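Long-range contacts in mandelate racemase/muconate lactonizing enzyme/Enolase superfamily (Rhodobacter sphaeroides, PDB 2HZG), which belongs to the enolase superfamily, pairing an N-terminal capping domain with a TIM-barrel-like domain that holds a bound sodium ion: residues 50-55 / 96-102; 61-67 / 91-96. All coordinates share one frame; numbering follows the deposited sequence.

From the N terminus the chain runs through the antiparallel strands 5-14, 27-35 and 38-44 into helix 48-56, whose residues 50-55 form the first half of contact 1. It leaves that helix as a loop, and 61-67 of this loop is later met by 91-96, the end of helix 79-92 and the turn after it; contact 2 closes this inner loop. The chain passes through Leu96, shared by both contacts, into helix 99-118, and contact 1 closes the outer loop around the inner one. The two touch where Val67 N probably hydrogen-bonds to Ala54 O. Together they tie helices 48-56, 79-92 and 99-118 and the intervening loop of the N-terminal domain; both reach the second subunit.

Contact 1: residues 50-55 / 96-102; sequences PSIAAF and LLQAPHM
Pro50 CB lies over one face of the Gln98 amide, 3.8 Å from Gln98 CD, while Ser51 OG lies at its edge, near the plane, by Gln98 NE2; the Phe55 ring is met obliquely by Met102 CG. These groups join helix 48-56 to the type I turn Leu96-Ala99 and the beginning of helix 99-118 in the enolase-type N-terminal domain, next to its antiparallel sheet. Gln98 NE2 donates to Ser51 OG over 3.0 Å, with an N-H...O angle of 157°. Ser51 OG also hydrogen-bonds to Ala47 O, while Gln98 OE1 accepts from the backbone N of Gln98 in the second subunit. Both ends of the amide are thereby held and its rotation fixed, a task for which a glutamine, donor and acceptor in one group, is well suited. Ala54 is small enough to let the two segments come close: its CB lies 3.9 Å from both Leu96 CD1 and Gln98 CB. Met102 is a knob in a hole formed by Ser51, Ile52, Ala54 and Phe55. With CG anti to the backbone N (chi1 -173°) and bends at chi2 and chi3, its flexible thioether fits into the surface of helix 48-56. Met102 SD makes an oblique Met-aromatic contact with Phe55, 5.4 Å from the ring centroid, and Leu10 and Leu29 of the sheet also pack on Met102. Met102 SD comes to 3.1 Å from Ser51 O.

Contact 2: residues 61-67 / 91-96; sequences HGVCRPV and YNSMDL
His61 and Asp95 meet through a His-carboxylate hydrogen bond, His61 NE2 donating to Asp95 OD2 over 3.1 Å. The acceptor lies near the imidazole plane, but the donor stands above the carboxylate plane, and the two planes are 70° apart. Arg280 of the second subunit makes a long, weak ion pair with the same oxygen, Asp95 OD2. Backbone groups make the firmer links: Asp95 N gives a nearly straight bond to Val63 O (2.9 Å, 172°), and Arg65 N donates to Asn92 O at 2.8 Å. Where the helix ends, Ser93 OG donates to Arg65 O at 2.6 Å and accepts from a water that also donates to Pro66 O. A short hydroxyl side chain suits this spot because it can give and receive at once. Arg65, bent at chi3, turns its guanidinium back so that NE donates in plane to Gly62 O at 2.9 Å, with a weak second bond from NH2. Arg65 NE also has a long, weak ion pair with Asp20 of the second subunit. One face of this group stacks on the amide of Asn92, the planes 22° apart, while Asn92 ND2 is satisfied by Ser70 OG. Branched Val63 fills the outer side: CG1 makes a CH-pi contact over the Tyr91 ring, 4.1 Å from its centroid, and CG2 touches Met94 CE at 3.6 Å. The turns His61-Cys64 and Ser93-Leu96 thus make two type I turns, one at the C-terminal end of helix 79-92, joined through backbone acceptors in the enolase-type N-terminal domain.

Contact 1: residues 50-55 / 96-102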
# COMPACT_ATOMS: atom_id res chain seq x y z
N PRO A 50 7.96 9.75 -5.43
CA PRO A 50 8.06 8.50 -4.64
C PRO A 50 8.22 7.27 -5.52
O PRO A 50 8.94 6.35 -5.15
CB PRO A 50 6.72 8.46 -3.90
CG PRO A 50 6.35 9.89 -3.73
CD PRO A 50 6.75 10.50 -5.08
N SER A 51 7.55 7.25 -6.68
CA SER A 51 7.70 6.16 -7.63
C SER A 51 9.12 6.10 -8.20
O SER A 51 9.72 5.03 -8.22
CB SER A 51 6.67 6.24 -8.77
OG SER A 51 5.37 6.20 -8.23
N ILE A 52 9.65 7.24 -8.66
CA ILE A 52 11.04 7.29 -9.13
C ILE A 52 11.99 6.81 -8.01
O ILE A 52 12.91 6.04 -8.26
CB ILE A 52 11.47 8.72 -9.59
CG1 ILE A 52 10.76 9.12 -10.90
CG2 ILE A 52 13.00 8.79 -9.75
CD1 ILE A 52 10.76 10.67 -11.15
N ALA A 53 11.76 7.29 -6.78
CA ALA A 53 12.55 6.84 -5.62
C ALA A 53 12.50 5.32 -5.42
O ALA A 53 13.53 4.70 -5.17
CB ALA A 53 12.16 7.59 -4.35
N ALA A 54 11.31 4.72 -5.57
CA ALA A 54 11.15 3.26 -5.54
C ALA A 54 11.98 2.56 -6.63
O ALA A 54 12.49 1.47 -6.42
CB ALA A 54 9.64 2.84 -5.63
N PHE A 55 12.10 3.20 -7.79
CA PHE A 55 12.93 2.65 -8.89
C PHE A 55 14.44 2.62 -8.62
O PHE A 55 15.11 1.65 -9.01
CB PHE A 55 12.66 3.36 -10.23
CG PHE A 55 13.11 2.57 -11.41
CD1 PHE A 55 12.49 1.37 -11.73
CD2 PHE A 55 14.20 2.98 -12.17
CE1 PHE A 55 12.93 0.60 -12.79
CE2 PHE A 55 14.65 2.21 -13.26
CZ PHE A 55 14.01 1.03 -13.56
N LEU A 96 8.96 -2.59 0.01
CA LEU A 96 8.97 -1.26 -0.56
C LEU A 96 7.52 -0.97 -0.97
O LEU A 96 7.06 -1.40 -2.03
CB LEU A 96 9.97 -1.21 -1.73
CG LEU A 96 10.03 -0.03 -2.72
CD1 LEU A 96 9.62 1.30 -2.10
CD2 LEU A 96 11.41 0.04 -3.39
N LEU A 97 6.80 -0.28 -0.08
CA LEU A 97 5.34 -0.13 -0.24
C LEU A 97 4.94 0.48 -1.60
O LEU A 97 3.98 0.04 -2.22
CB LEU A 97 4.74 0.66 0.93
CG LEU A 97 3.22 0.91 0.98
CD1 LEU A 97 2.43 -0.38 0.80
CD2 LEU A 97 2.81 1.66 2.30
N GLN A 98 5.70 1.48 -2.05
CA GLN A 98 5.45 2.17 -3.32
C GLN A 98 5.61 1.27 -4.56
O GLN A 98 5.11 1.62 -5.64
CB GLN A 98 6.39 3.38 -3.47
CG GLN A 98 6.07 4.34 -4.63
CD GLN A 98 4.82 5.19 -4.40
OE1 GLN A 98 4.36 5.32 -3.27
NE2 GLN A 98 4.29 5.79 -5.46
N ALA A 99 6.27 0.12 -4.41
CA ALA A 99 6.68 -0.68 -5.59
C ALA A 99 5.60 -0.93 -6.68
O ALA A 99 5.88 -0.74 -7.86
CB ALA A 99 7.37 -1.98 -5.19
N PRO A 100 4.37 -1.37 -6.30
CA PRO A 100 3.37 -1.71 -7.32
C PRO A 100 3.04 -0.54 -8.26
O PRO A 100 2.73 -0.77 -9.42
CB PRO A 100 2.12 -2.03 -6.49
CG PRO A 100 2.61 -2.35 -5.16
CD PRO A 100 3.86 -1.61 -4.94
N HIS A 101 3.11 0.70 -7.75
CA HIS A 101 2.79 1.88 -8.55
C HIS A 101 3.87 2.14 -9.59
O HIS A 101 3.57 2.45 -10.75
CB HIS A 101 2.59 3.09 -7.63
CG HIS A 101 1.20 3.18 -7.07
ND1 HIS A 101 0.72 4.32 -6.46
CD2 HIS A 101 0.19 2.29 -7.06
CE1 HIS A 101 -0.54 4.12 -6.09
NE2 HIS A 101 -0.89 2.89 -6.45
N MET A 102 5.13 1.99 -9.17
CA MET A 102 6.28 2.06 -10.07
C MET A 102 6.22 0.91 -11.09
O MET A 102 6.38 1.12 -12.29
CB MET A 102 7.60 2.04 -9.28
CG MET A 102 8.86 2.30 -10.16
SD MET A 102 8.85 3.90 -11.02
CE MET A 102 8.51 3.44 -12.70

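Contact 2: residues 61-67 / 91-96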
# COMPACT_ATOMS: atom_id res chain seq x y z
N HIS A 61 17.56 -4.08 2.14
CA HIS A 61 17.89 -5.48 2.38
C HIS A 61 17.35 -6.29 1.20
O HIS A 61 16.89 -5.69 0.22
CB HIS A 61 17.32 -5.97 3.73
CG HIS A 61 15.83 -5.83 3.86
ND1 HIS A 61 15.25 -4.72 4.44
CD2 HIS A 61 14.82 -6.65 3.52
CE1 HIS A 61 13.93 -4.87 4.44
NE2 HIS A 61 13.65 -6.04 3.89
N GLY A 62 17.43 -7.62 1.27
CA GLY A 62 17.12 -8.51 0.14
C GLY A 62 15.71 -8.46 -0.41
O GLY A 62 15.50 -8.75 -1.59
N VAL A 63 14.72 -8.13 0.42
CA VAL A 63 13.34 -7.98 -0.08
C VAL A 63 12.84 -6.53 0.01
O VAL A 63 11.63 -6.26 0.01
CB VAL A 63 12.34 -9.04 0.50
CG1 VAL A 63 12.80 -10.49 0.12
CG2 VAL A 63 12.17 -8.89 2.01
N CYS A 64 13.81 -5.62 0.07
CA CYS A 64 13.53 -4.20 -0.11
C CYS A 64 14.60 -3.58 -1.05
O CYS A 64 15.37 -2.71 -0.67
CB CYS A 64 13.45 -3.50 1.25
SG CYS A 64 12.79 -1.84 1.22
N ARG A 65 14.62 -4.07 -2.28
CA ARG A 65 15.52 -3.55 -3.30
C ARG A 65 14.81 -2.52 -4.15
O ARG A 65 13.59 -2.55 -4.25
CB ARG A 65 15.98 -4.70 -4.20
CG ARG A 65 16.70 -5.77 -3.45
CD ARG A 65 17.37 -6.76 -4.37
NE ARG A 65 17.22 -8.08 -3.79
CZ ARG A 65 17.90 -9.16 -4.17
NH1 ARG A 65 18.79 -9.07 -5.16
NH2 ARG A 65 17.67 -10.33 -3.57
N PRO A 66 15.58 -1.63 -4.81
CA PRO A 66 14.97 -0.73 -5.79
C PRO A 66 14.32 -1.55 -6.90
O PRO A 66 14.83 -2.62 -7.26
CB PRO A 66 16.16 0.05 -6.34
CG PRO A 66 17.38 -0.88 -6.10
CD PRO A 66 17.04 -1.45 -4.73
N VAL A 67 13.21 -1.06 -7.44
CA VAL A 67 12.55 -1.78 -8.53
C VAL A 67 13.51 -2.11 -9.70
O VAL A 67 13.41 -3.18 -10.30
CB VAL A 67 11.26 -1.06 -8.99
CG1 VAL A 67 10.66 -1.73 -10.27
CG2 VAL A 67 10.24 -1.04 -7.86
N TYR A 91 8.79 -9.91 -5.24
CA TYR A 91 9.61 -10.55 -4.23
C TYR A 91 10.70 -9.61 -3.72
O TYR A 91 10.79 -9.36 -2.50
CB TYR A 91 10.21 -11.86 -4.77
CG TYR A 91 11.09 -12.58 -3.77
CD1 TYR A 91 10.53 -13.39 -2.77
CD2 TYR A 91 12.48 -12.43 -3.80
CE1 TYR A 91 11.34 -14.04 -1.84
CE2 TYR A 91 13.29 -13.08 -2.87
CZ TYR A 91 12.71 -13.88 -1.89
OH TYR A 91 13.51 -14.52 -0.97
N ASN A 92 11.54 -9.10 -4.64
CA ASN A 92 12.71 -8.28 -4.28
C ASN A 92 12.36 -6.92 -3.69
O ASN A 92 13.17 -6.32 -2.99
CB ASN A 92 13.61 -8.04 -5.51
CG ASN A 92 14.43 -9.27 -5.90
OD1 ASN A 92 14.58 -10.21 -5.13
ND2 ASN A 92 14.99 -9.25 -7.12
N SER A 93 11.17 -6.40 -4.02
CA SER A 93 10.74 -5.08 -3.51
C SER A 93 9.50 -5.21 -2.62
O SER A 93 8.73 -4.27 -2.47
CB SER A 93 10.47 -4.11 -4.67
OG SER A 93 11.65 -3.88 -5.43
N MET A 94 9.30 -6.40 -2.05
CA MET A 94 8.15 -6.67 -1.18
C MET A 94 7.94 -5.62 -0.07
O MET A 94 6.80 -5.20 0.16
CB MET A 94 8.25 -8.09 -0.60
CG MET A 94 7.10 -8.47 0.36
SD MET A 94 7.48 -10.06 1.12
CE MET A 94 8.69 -9.66 2.37
N ASP A 95 9.01 -5.21 0.59
CA ASP A 95 8.91 -4.29 1.74
C ASP A 95 8.97 -2.82 1.32
O ASP A 95 9.04 -1.90 2.18
CB ASP A 95 10.01 -4.60 2.76
CG ASP A 95 9.75 -5.87 3.57
OD1 ASP A 95 8.73 -6.57 3.34
OD2 ASP A 95 10.58 -6.18 4.46
N LEU A 96 8.96 -2.59 0.01
CA LEU A 96 8.97 -1.26 -0.56
C LEU A 96 7.52 -0.97 -0.97
O LEU A 96 7.06 -1.40 -2.03
CB LEU A 96 9.97 -1.21 -1.73
CG LEU A 96 10.03 -0.03 -2.72
CD1 LEU A 96 9.62 1.30 -2.10
CD2 LEU A 96 11.41 0.04 -3.39
O HOH W 1 13.46 -5.12 -7.11